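Local structure of ATP phosphoribosyltransferase regulatory subunit (Thermotoga maritima, 1USY) at residues Leu107-Glu115 with Ser207-Phe216; Ser247-Glu255 with Gly263-Glu271. The protein is probably required for the first step of histidine biosynthesis and may allow feedback regulation of ATP phosphoribosyltransferase by histidine. All coordinates share one frame; numbering follows the deposited sequence.

How the interactions relate
Both contacts belong to the class II synthetase-like domain, their centres about 14 Å apart, and both segments of interaction 1 precede those of interaction 2 along the chain. Interaction 2 is the hairpin of strands 248-257 and 262-269 inside the mixed sheet. Interaction 1 pairs two helices, 103-120 and 199-215, that lie on that sheet. Helix 103-120 is shared ground: I113 CG2 sits 3.7 Å from A251 CB and 3.8 Å from I268 CG1, and V109 CG1 packs on the backbone of G265 and G266. Helix pair and hairpin therefore form successive layers of one core. The bound histidine is lined by K157, L159, I180, I184 and Y185, none of them in these segments.

Interaction 1 (Leu107-Glu115 with Ser207-Phe216); sequences LEVLEIIVE and SASSFLQEKF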
ATOM      1  N   LEU B 107     -10.634  42.411   2.452  1.00 16.26           N
ATOM      2  CA  LEU B 107     -10.178  43.199   3.610  1.00 22.15           C
ATOM      3  C   LEU B 107     -10.568  42.637   4.987  1.00 22.24           C
ATOM      4  O   LEU B 107      -9.753  42.645   5.897  1.00 25.18           O
ATOM      5  CB  LEU B 107     -10.584  44.660   3.480  1.00 23.15           C
ATOM      6  CG  LEU B 107     -10.159  45.308   2.148  1.00 28.88           C
ATOM      7  CD1 LEU B 107     -10.996  46.568   1.835  1.00 30.22           C
ATOM      8  CD2 LEU B 107      -8.661  45.605   2.128  1.00 21.70           C
ATOM      9  N   GLU B 108     -11.792  42.117   5.111  1.00 25.00           N
ATOM     10  CA  GLU B 108     -12.268  41.455   6.317  1.00 25.89           C
ATOM     11  C   GLU B 108     -11.405  40.236   6.658  1.00 25.22           C
ATOM     12  O   GLU B 108     -11.014  40.052   7.820  1.00 27.55           O
ATOM     13  CB  GLU B 108     -13.743  41.078   6.160  1.00 28.44           C
ATOM     14  CG  GLU B 108     -14.269  40.115   7.211  1.00 29.29           C
ATOM     15  CD  GLU B 108     -15.740  40.313   7.504  1.00 38.08           C
ATOM     16  OE1 GLU B 108     -16.091  41.323   8.155  1.00 39.28           O
ATOM     17  OE2 GLU B 108     -16.550  39.456   7.099  1.00 37.43           O
ATOM     18  N   VAL B 109     -11.092  39.416   5.658  1.00 25.02           N
ATOM     19  CA  VAL B 109     -10.144  38.312   5.869  1.00 24.80           C
ATOM     20  C   VAL B 109      -8.817  38.861   6.374  1.00 25.31           C
ATOM     21  O   VAL B 109      -8.366  38.493   7.448  1.00 29.31           O
ATOM     22  CB  VAL B 109      -9.926  37.454   4.609  1.00 25.29           C
ATOM     23  CG1 VAL B 109      -8.802  36.399   4.860  1.00 22.46           C
ATOM     24  CG2 VAL B 109     -11.252  36.801   4.168  1.00 10.77           C
ATOM     25  N   LEU B 110      -8.228  39.785   5.628  1.00 25.31           N
ATOM     26  CA  LEU B 110      -6.939  40.351   6.003  1.00 22.22           C
ATOM     27  C   LEU B 110      -6.980  40.832   7.424  1.00 23.72           C
ATOM     28  O   LEU B 110      -6.026  40.656   8.176  1.00 28.39           O
ATOM     29  CB  LEU B 110      -6.606  41.553   5.129  1.00 25.01           C
ATOM     30  CG  LEU B 110      -5.628  41.367   3.975  1.00 26.29           C
ATOM     31  CD1 LEU B 110      -5.334  42.725   3.493  1.00 26.28           C
ATOM     32  CD2 LEU B 110      -4.379  40.645   4.397  1.00 14.22           C
ATOM     33  N   GLU B 111      -8.089  41.440   7.799  1.00 20.89           N
ATOM     34  CA  GLU B 111      -8.113  42.150   9.044  1.00 24.70           C
ATOM     35  C   GLU B 111      -8.008  41.153  10.184  1.00 25.20           C
ATOM     36  O   GLU B 111      -7.216  41.360  11.104  1.00 25.28           O
ATOM     37  CB  GLU B 111      -9.301  43.117   9.106  1.00 27.53           C
ATOM     38  CG  GLU B 111     -10.353  42.846  10.167  1.00 40.84           C
ATOM     39  CD  GLU B 111      -9.832  43.088  11.565  1.00 49.21           C
ATOM     40  OE1 GLU B 111      -9.234  44.173  11.784  1.00 59.51           O
ATOM     41  OE2 GLU B 111     -10.003  42.186  12.429  1.00 49.24           O
ATOM     42  N   ILE B 112      -8.731  40.038  10.081  1.00 24.72           N
ATOM     43  CA  ILE B 112      -8.623  38.951  11.065  1.00 23.63           C
ATOM     44  C   ILE B 112      -7.231  38.260  11.091  1.00 19.43           C
ATOM     45  O   ILE B 112      -6.671  38.085  12.164  1.00 22.21           O
ATOM     46  CB  ILE B 112      -9.748  37.922  10.845  1.00 22.38           C
ATOM     47  CG1 ILE B 112     -11.100  38.584  10.975  1.00 15.35           C
ATOM     48  CG2 ILE B 112      -9.651  36.758  11.809  1.00 20.34           C
ATOM     49  CD1 ILE B 112     -12.212  37.730  10.430  1.00 18.55           C
ATOM     50  N   ILE B 113      -6.690  37.889   9.932  1.00 18.41           N
ATOM     51  CA  ILE B 113      -5.397  37.211   9.880  1.00 21.17           C
ATOM     52  C   ILE B 113      -4.312  38.140  10.449  1.00 21.71           C
ATOM     53  O   ILE B 113      -3.542  37.736  11.311  1.00 22.17           O
ATOM     54  CB  ILE B 113      -5.017  36.734   8.429  1.00 21.08           C
ATOM     55  CG1 ILE B 113      -5.881  35.583   7.891  1.00 19.55           C
ATOM     56  CG2 ILE B 113      -3.566  36.257   8.384  1.00 19.35           C
ATOM     57  CD1 ILE B 113      -6.675  34.853   8.860  1.00 24.65           C
ATOM     58  N   VAL B 114      -4.261  39.383   9.972  1.00 20.86           N
ATOM     59  CA  VAL B 114      -3.255  40.336  10.452  1.00 17.18           C
ATOM     60  C   VAL B 114      -3.419  40.564  11.954  1.00 23.03           C
ATOM     61  O   VAL B 114      -2.433  40.458  12.708  1.00 25.27           O
ATOM     62  CB  VAL B 114      -3.318  41.713   9.700  1.00 16.04           C
ATOM     63  CG1 VAL B 114      -2.516  42.811  10.423  1.00 11.33           C
ATOM     64  CG2 VAL B 114      -2.866  41.577   8.251  1.00  7.25           C
ATOM     65  N   GLU B 115      -4.639  40.894  12.395  1.00 23.29           N
ATOM     66  CA  GLU B 115      -4.865  41.142  13.827  1.00 25.28           C
ATOM     67  C   GLU B 115      -4.451  39.921  14.646  1.00 30.04           C
ATOM     68  O   GLU B 115      -3.813  40.072  15.721  1.00 27.80           O
ATOM     69  CB  GLU B 115      -6.309  41.485  14.141  1.00 23.89           C
ATOM     70  CG  GLU B 115      -6.561  41.666  15.624  1.00 25.94           C
ATOM     71  CD  GLU B 115      -8.008  41.920  15.944  1.00 32.93           C
ATOM     72  OE1 GLU B 115      -8.768  42.276  15.033  1.00 39.48           O
ATOM     73  OE2 GLU B 115      -8.399  41.775  17.120  1.00 47.21           O
ATOM     74  N   SER B 207      -5.995  50.489  -1.549  1.00 23.65           N
ATOM     75  CA  SER B 207      -7.074  50.384  -0.573  1.00 24.40           C
ATOM     76  C   SER B 207      -6.676  49.379   0.518  1.00 26.00           C
ATOM     77  O   SER B 207      -7.007  49.560   1.698  1.00 27.34           O
ATOM     78  CB  SER B 207      -8.391  50.015  -1.267  1.00 22.80           C
ATOM     79  OG  SER B 207      -9.285  49.393  -0.348  1.00 29.04           O
ATOM     80  N   ALA B 208      -5.949  48.335   0.121  1.00 24.10           N
ATOM     81  CA  ALA B 208      -5.428  47.354   1.078  1.00 25.15           C
ATOM     82  C   ALA B 208      -4.393  48.019   2.003  1.00 21.81           C
ATOM     83  O   ALA B 208      -4.589  48.081   3.215  1.00 21.63           O
ATOM     84  CB  ALA B 208      -4.843  46.106   0.340  1.00 22.67           C
ATOM     85  N   SER B 209      -3.306  48.525   1.426  1.00 23.09           N
ATOM     86  CA  SER B 209      -2.294  49.312   2.155  1.00 22.87           C
ATOM     87  C   SER B 209      -2.920  50.289   3.162  1.00 22.60           C
ATOM     88  O   SER B 209      -2.560  50.272   4.343  1.00 22.94           O
ATOM     89  CB  SER B 209      -1.474  50.133   1.168  1.00 22.96           C
ATOM     90  OG  SER B 209      -0.734  49.277   0.328  1.00 36.54           O
ATOM     91  N   SER B 210      -3.848  51.111   2.680  1.00 13.42           N
ATOM     92  CA  SER B 210      -4.550  52.098   3.511  1.00 20.07           C
ATOM     93  C   SER B 210      -5.268  51.427   4.659  1.00 23.80           C
ATOM     94  O   SER B 210      -5.048  51.740   5.834  1.00 27.49           O
ATOM     95  CB  SER B 210      -5.604  52.840   2.695  1.00 18.23           C
ATOM     96  OG  SER B 210      -5.060  54.031   2.166  1.00 24.48           O
ATOM     97  N   PHE B 211      -6.120  50.513   4.300  1.00 25.92           N
ATOM     98  CA  PHE B 211      -6.908  49.797   5.279  1.00 28.50           C
ATOM     99  C   PHE B 211      -6.005  49.247   6.396  1.00 28.57           C
ATOM    100  O   PHE B 211      -6.253  49.464   7.585  1.00 32.03           O
ATOM    101  CB  PHE B 211      -7.662  48.644   4.626  1.00 23.83           C
ATOM    102  CG  PHE B 211      -8.495  47.862   5.634  1.00 25.10           C
ATOM    103  CD1 PHE B 211      -7.980  46.695   6.192  1.00 22.11           C
ATOM    104  CD2 PHE B 211      -9.771  48.315   5.999  1.00 26.59           C
ATOM    105  CE1 PHE B 211      -8.732  45.974   7.120  1.00 24.06           C
ATOM    106  CE2 PHE B 211     -10.526  47.593   6.928  1.00 28.65           C
ATOM    107  CZ  PHE B 211     -10.006  46.422   7.489  1.00 27.99           C
ATOM    108  N   LEU B 212      -4.957  48.544   6.005  1.00 28.30           N
ATOM    109  CA  LEU B 212      -4.028  47.930   6.977  1.00 30.02           C
ATOM    110  C   LEU B 212      -3.263  48.997   7.796  1.00 29.70           C
ATOM    111  O   LEU B 212      -3.151  48.902   9.025  1.00 29.62           O
ATOM    112  CB  LEU B 212      -3.000  47.046   6.260  1.00 26.14           C
ATOM    113  CG  LEU B 212      -3.616  45.775   5.645  1.00 29.63           C
ATOM    114  CD1 LEU B 212      -2.563  44.771   5.168  1.00 29.30           C
ATOM    115  CD2 LEU B 212      -4.513  45.001   6.621  1.00 35.04           C
ATOM    116  N   GLN B 213      -2.752  50.001   7.108  1.00 29.42           N
ATOM    117  CA  GLN B 213      -1.968  51.074   7.756  1.00 30.20           C
ATOM    118  C   GLN B 213      -2.780  51.818   8.827  1.00 27.09           C
ATOM    119  O   GLN B 213      -2.300  52.068   9.941  1.00 29.92           O
ATOM    120  CB  GLN B 213      -1.493  52.097   6.728  1.00 29.62           C
ATOM    121  CG  GLN B 213       0.015  52.017   6.480  1.00 33.26           C
ATOM    122  CD  GLN B 213       0.479  52.893   5.321  1.00 39.51           C
ATOM    123  OE1 GLN B 213      -0.339  53.569   4.697  1.00 42.97           O
ATOM    124  NE2 GLN B 213       1.758  52.921   4.993  1.00 47.32           N
ATOM    125  N   GLU B 214      -4.006  52.173   8.505  1.00 26.54           N
ATOM    126  CA  GLU B 214      -4.840  52.905   9.465  1.00 28.68           C
ATOM    127  C   GLU B 214      -5.185  52.088  10.717  1.00 31.84           C
ATOM    128  O   GLU B 214      -5.060  52.574  11.848  1.00 31.58           O
ATOM    129  CB  GLU B 214      -6.185  53.319   8.913  1.00 25.40           C
ATOM    130  N   LYS B 215      -5.617  50.863  10.482  1.00 32.07           N
ATOM    131  CA  LYS B 215      -6.050  49.945  11.558  1.00 31.51           C
ATOM    132  C   LYS B 215      -4.862  49.300  12.284  1.00 25.54           C
ATOM    133  O   LYS B 215      -4.963  48.959  13.483  1.00 23.64           O
ATOM    134  CB  LYS B 215      -6.913  48.839  10.966  1.00 33.65           C
ATOM    135  CG  LYS B 215      -7.626  48.019  12.028  1.00 39.50           C
ATOM    136  CD  LYS B 215      -9.140  48.190  12.011  1.00 48.50           C
ATOM    137  CE  LYS B 215      -9.792  47.535  13.218  1.00 52.64           C
ATOM    138  NZ  LYS B 215      -8.815  46.832  14.065  1.00 53.35           N
ATOM    139  N   PHE B 216      -3.703  49.075  11.704  1.00 22.62           N
ATOM    140  CA  PHE B 216      -2.560  48.467  12.396  1.00 27.76           C
ATOM    141  C   PHE B 216      -1.310  49.343  12.375  1.00 26.04           C
ATOM    142  O   PHE B 216      -0.426  49.138  11.552  1.00 31.95           O
ATOM    143  CB  PHE B 216      -2.265  47.087  11.805  1.00 23.72           C
ATOM    144  CG  PHE B 216      -3.441  46.190  11.821  1.00 22.72           C
ATOM    145  CD1 PHE B 216      -4.185  45.995  10.677  1.00 23.56           C
ATOM    146  CD2 PHE B 216      -3.826  45.562  12.994  1.00 22.74           C
ATOM    147  CE1 PHE B 216      -5.283  45.142  10.687  1.00 25.08           C
ATOM    148  CE2 PHE B 216      -4.919  44.719  13.014  1.00 23.51           C
ATOM    149  CZ  PHE B 216      -5.653  44.513  11.858  1.00 26.56           C
TER
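L107 meets A208 and F211 where two helices of the class II synthetase-like fold, 103-120 and 199-215, pack side by side on the sheet. The segment axes approach to 10.7 Å and cross at -39°. L107 CB stands over the face of the F211 ring, 4.2 Å from its centroid, while CD2 reaches A208 CA and F211 CB. One turn on, L110 crosses L212 at about a right angle, CD1 to CD1 at 3.8 Å, on the side where L110 also meets F239 of the sheet. E111 touches with both ends: its CB lies in the plane of the F211 ring, 3.5 Å from CE1, and OE1 makes a long salt bridge with K215 NZ at 3.5 Å. V114 has CG1 anti to its backbone N (chi1 166°), which sets that methyl over the centre of the F216 ring; K215 CG lies on the opposite face, nearer the rim. Replacing F216 with an alanine would probably open a gap beside V114 and E115, with V114 CG1 losing its aromatic face. E115 OE2 forms a salt bridge with K15 NZ, while its CB packs 3.7 Å from F216 CE2.

Interaction 2 (Ser247-Glu255 with Gly263-Glu271); sequences SRLVAAGGE and GVGGSIFLE
The beta hairpin of strands 248-257 and 262-269 sits in the middle of the sheet of the class II synthetase-like domain, and its AAGGE sequence resembles the glycine-rich strand of histidyl-tRNA synthetases. V250 O starts the ladder by accepting F269 N at 2.9 Å. A252 and S267 then form a hydrogen-bonded pair, A252 N to S267 O at 3.1 Å and S267 N to A252 O at 2.9 Å. G254 and G265 make the next such pair; here G254 N approaches G265 O at 2.7 Å.

Between these rungs G253 faces G266 in a non-hydrogen-bonded pair, CA to CA 3.7 Å. A beta carbon on G253 would fall against G265 O and G266 CA, so this close approach probably depends on the absence of a side chain. On the side facing helix 103-120, A251 CB meets I268 CG1, and E255 lies alongside V264, pointing the same way, CG to CG1 3.8 Å. The E255 carboxylate is occupied farther out, by S106 OG and L237 N. On the other side of the sheet S267 OG bonds to Q92 and Y75. F269 has CG anti to its carbonyl carbon (chi1 -37°), and its ring leans back across the neighbouring strand: L249 CD2 comes to the edge, in plane, 3.9 Å from CE2, and A252 CB approaches CZ. V250 and A251 both face I241 of strand 237-243, a classic beta bulge in strand 248-257.

The hairpin is thus joined mainly through backbone hydrogen bonds, with small or absent side chains at its centre and larger apolar contact near F269; the buried carboxylate of E255, probably charged, is satisfied by those partners outside the pair.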
ATOM      1  N   SER B 247      11.949  35.353  13.154  1.00 29.18           N
ATOM      2  CA  SER B 247      12.391  35.342  11.754  1.00 28.06           C
ATOM      3  C   SER B 247      11.763  34.192  10.976  1.00 25.48           C
ATOM      4  O   SER B 247      12.470  33.286  10.520  1.00 22.65           O
ATOM      5  CB  SER B 247      13.930  35.308  11.643  1.00 33.51           C
ATOM      6  OG  SER B 247      14.386  35.536  10.304  1.00 28.10           O
ATOM      7  N   ARG B 248      10.430  34.215  10.861  1.00 27.42           N
ATOM      8  CA  ARG B 248       9.691  33.275  10.018  1.00 29.97           C
ATOM      9  C   ARG B 248       8.465  33.875   9.337  1.00 30.13           C
ATOM     10  O   ARG B 248       7.935  34.884   9.806  1.00 31.49           O
ATOM     11  CB  ARG B 248       9.285  31.987  10.745  1.00 36.69           C
ATOM     12  CG  ARG B 248       9.672  31.821  12.191  1.00 49.49           C
ATOM     13  CD  ARG B 248       9.008  30.610  12.863  1.00 62.08           C
ATOM     14  NE  ARG B 248       9.263  29.347  12.150  1.00 65.39           N
ATOM     15  CZ  ARG B 248       9.527  28.180  12.737  1.00 66.70           C
ATOM     16  NH1 ARG B 248       9.575  28.074  14.064  1.00 67.57           N
ATOM     17  NH2 ARG B 248       9.746  27.108  11.990  1.00 67.50           N
ATOM     18  N   LEU B 249       8.057  33.236   8.223  1.00 24.97           N
ATOM     19  CA  LEU B 249       6.816  33.488   7.514  1.00 25.99           C
ATOM     20  C   LEU B 249       5.724  32.896   8.361  1.00 28.19           C
ATOM     21  O   LEU B 249       5.785  31.732   8.728  1.00 32.15           O
ATOM     22  CB  LEU B 249       6.828  32.739   6.189  1.00 28.13           C
ATOM     23  CG  LEU B 249       5.995  33.164   4.969  1.00 34.08           C
ATOM     24  CD1 LEU B 249       6.183  32.151   3.822  1.00 40.32           C
ATOM     25  CD2 LEU B 249       4.536  33.284   5.247  1.00 39.13           C
ATOM     26  N   VAL B 250       4.693  33.674   8.625  1.00 29.25           N
ATOM     27  CA  VAL B 250       3.770  33.364   9.714  1.00 28.70           C
ATOM     28  C   VAL B 250       2.311  33.250   9.224  1.00 24.27           C
ATOM     29  O   VAL B 250       1.479  32.661   9.881  1.00 20.77           O
ATOM     30  CB  VAL B 250       4.010  34.421  10.809  1.00 28.75           C
ATOM     31  CG1 VAL B 250       2.749  34.967  11.396  1.00 31.53           C
ATOM     32  CG2 VAL B 250       4.958  33.853  11.845  1.00 24.96           C
ATOM     33  N   ALA B 251       2.037  33.766   8.034  1.00 18.11           N
ATOM     34  CA  ALA B 251       0.686  33.820   7.509  1.00 19.26           C
ATOM     35  C   ALA B 251       0.777  34.058   6.006  1.00 16.36           C
ATOM     36  O   ALA B 251       1.774  34.574   5.533  1.00 23.30           O
ATOM     37  CB  ALA B 251      -0.079  34.945   8.205  1.00 13.70           C
ATOM     38  N   ALA B 252      -0.229  33.636   5.251  1.00 21.81           N
ATOM     39  CA  ALA B 252      -0.273  33.810   3.784  1.00 20.00           C
ATOM     40  C   ALA B 252      -1.690  33.563   3.370  1.00 25.43           C
ATOM     41  O   ALA B 252      -2.345  32.683   3.957  1.00 27.75           O
ATOM     42  CB  ALA B 252       0.638  32.844   3.048  1.00 24.81           C
ATOM     43  N   GLY B 253      -2.147  34.343   2.382  1.00 19.23           N
ATOM     44  CA  GLY B 253      -3.478  34.253   1.845  1.00 22.69           C
ATOM     45  C   GLY B 253      -3.628  34.973   0.528  1.00 22.15           C
ATOM     46  O   GLY B 253      -2.630  35.283  -0.097  1.00 21.78           O
ATOM     47  N   GLY B 254      -4.865  35.188   0.077  1.00 16.59           N
ATOM     48  CA  GLY B 254      -5.081  35.914  -1.160  1.00 12.36           C
ATOM     49  C   GLY B 254      -6.374  35.678  -1.889  1.00 16.15           C
ATOM     50  O   GLY B 254      -7.148  34.809  -1.550  1.00 16.13           O
ATOM     51  N   GLU B 255      -6.610  36.491  -2.909  1.00 21.12           N
ATOM     52  CA  GLU B 255      -7.736  36.311  -3.811  1.00 15.76           C
ATOM     53  C   GLU B 255      -7.424  35.241  -4.866  1.00 20.99           C
ATOM     54  O   GLU B 255      -6.280  35.110  -5.325  1.00 18.21           O
ATOM     55  CB  GLU B 255      -8.065  37.635  -4.476  1.00 17.54           C
ATOM     56  CG  GLU B 255      -8.613  38.667  -3.499  1.00 24.05           C
ATOM     57  CD  GLU B 255      -8.833  40.058  -4.112  1.00 25.04           C
ATOM     58  OE1 GLU B 255      -9.627  40.831  -3.546  1.00 25.12           O
ATOM     59  OE2 GLU B 255      -8.201  40.399  -5.133  1.00 21.80           O
ATOM     60  N   GLY B 263     -13.021  33.745  -4.781  1.00 26.36           N
ATOM     61  CA  GLY B 263     -12.941  33.652  -3.328  1.00 27.83           C
ATOM     62  C   GLY B 263     -11.669  34.258  -2.767  1.00 24.97           C
ATOM     63  O   GLY B 263     -10.777  34.581  -3.524  1.00 23.59           O
ATOM     64  N   VAL B 264     -11.607  34.433  -1.444  1.00 27.80           N
ATOM     65  CA  VAL B 264     -10.403  34.871  -0.735  1.00 25.73           C
ATOM     66  C   VAL B 264     -10.232  33.965   0.454  1.00 24.48           C
ATOM     67  O   VAL B 264     -11.217  33.457   1.012  1.00 20.63           O
ATOM     68  CB  VAL B 264     -10.546  36.232  -0.027  1.00 27.96           C
ATOM     69  CG1 VAL B 264      -9.252  37.070  -0.115  1.00 33.19           C
ATOM     70  CG2 VAL B 264     -11.802  36.954  -0.385  1.00 28.18           C
ATOM     71  N   GLY B 265      -8.995  33.860   0.907  1.00 21.07           N
ATOM     72  CA  GLY B 265      -8.681  33.040   2.043  1.00 24.24           C
ATOM     73  C   GLY B 265      -7.358  33.453   2.587  1.00 24.09           C
ATOM     74  O   GLY B 265      -6.621  34.183   1.937  1.00 30.20           O
ATOM     75  N   GLY B 266      -7.066  32.969   3.782  1.00 25.44           N
ATOM     76  CA  GLY B 266      -5.874  33.324   4.502  1.00 24.39           C
ATOM     77  C   GLY B 266      -5.674  32.236   5.516  1.00 27.13           C
ATOM     78  O   GLY B 266      -6.627  31.632   5.970  1.00 25.41           O
ATOM     79  N   SER B 267      -4.413  32.038   5.875  1.00 30.74           N
ATOM     80  CA  SER B 267      -3.943  30.980   6.733  1.00 30.30           C
ATOM     81  C   SER B 267      -2.952  31.585   7.691  1.00 31.44           C
ATOM     82  O   SER B 267      -2.159  32.460   7.312  1.00 32.60           O
ATOM     83  CB  SER B 267      -3.168  29.962   5.887  1.00 32.18           C
ATOM     84  OG  SER B 267      -3.923  28.790   5.674  1.00 37.55           O
ATOM     85  N   ILE B 268      -2.944  31.085   8.916  1.00 26.55           N
ATOM     86  CA  ILE B 268      -1.841  31.330   9.797  1.00 17.94           C
ATOM     87  C   ILE B 268      -1.160  30.031  10.194  1.00 23.90           C
ATOM     88  O   ILE B 268      -1.834  29.016  10.462  1.00 22.44           O
ATOM     89  CB  ILE B 268      -2.302  32.027  11.041  1.00 22.64           C
ATOM     90  CG1 ILE B 268      -2.723  33.448  10.746  1.00 19.60           C
ATOM     91  CG2 ILE B 268      -1.189  31.996  12.112  1.00 23.89           C
ATOM     92  CD1 ILE B 268      -3.626  33.977  11.778  1.00 19.89           C
ATOM     93  N   PHE B 269       0.173  30.090  10.271  1.00 22.51           N
ATOM     94  CA  PHE B 269       0.999  28.984  10.762  1.00 27.00           C
ATOM     95  C   PHE B 269       1.454  29.103  12.233  1.00 30.17           C
ATOM     96  O   PHE B 269       2.305  29.936  12.558  1.00 34.37           O
ATOM     97  CB  PHE B 269       2.193  28.800   9.828  1.00 24.06           C
ATOM     98  CG  PHE B 269       1.870  29.037   8.361  1.00 26.91           C
ATOM     99  CD1 PHE B 269       1.059  28.148   7.650  1.00 23.12           C
ATOM    100  CD2 PHE B 269       2.394  30.161   7.684  1.00 30.88           C
ATOM    101  CE1 PHE B 269       0.749  28.351   6.271  1.00 22.24           C
ATOM    102  CE2 PHE B 269       2.113  30.397   6.313  1.00 24.05           C
ATOM    103  CZ  PHE B 269       1.264  29.470   5.601  1.00 31.32           C
ATOM    104  N   LEU B 270       0.870  28.323  13.142  1.00 29.37           N
ATOM    105  CA  LEU B 270       1.480  28.208  14.460  1.00 35.38           C
ATOM    106  C   LEU B 270       2.446  27.049  14.316  1.00 40.64           C
ATOM    107  O   LEU B 270       3.518  27.034  14.889  1.00 42.43           O
ATOM    108  CB  LEU B 270       0.448  27.852  15.528  1.00 37.54           C
ATOM    109  CG  LEU B 270      -0.900  28.524  15.741  1.00 30.72           C
ATOM    110  CD1 LEU B 270      -1.468  27.816  16.929  1.00 30.59           C
ATOM    111  CD2 LEU B 270      -0.818  30.056  16.008  1.00 27.35           C
ATOM    112  N   GLU B 271       1.982  26.048  13.562  1.00 50.20           N
ATOM    113  CA  GLU B 271       2.778  24.983  12.934  1.00 54.34           C
ATOM    114  C   GLU B 271       3.552  24.057  13.862  1.00 53.46           C
ATOM    115  O   GLU B 271       3.347  24.081  15.085  1.00 55.77           O
ATOM    116  CB  GLU B 271       3.690  25.573  11.843  1.00 57.04           C
ATOM    117  CG  GLU B 271       2.927  25.959  10.599  1.00 64.92           C
ATOM    118  CD  GLU B 271       3.690  25.685   9.321  1.00 76.67           C
ATOM    119  OE1 GLU B 271       3.040  25.328   8.297  1.00 82.62           O
ATOM    120  OE2 GLU B 271       4.934  25.832   9.331  1.00 81.54           O
TER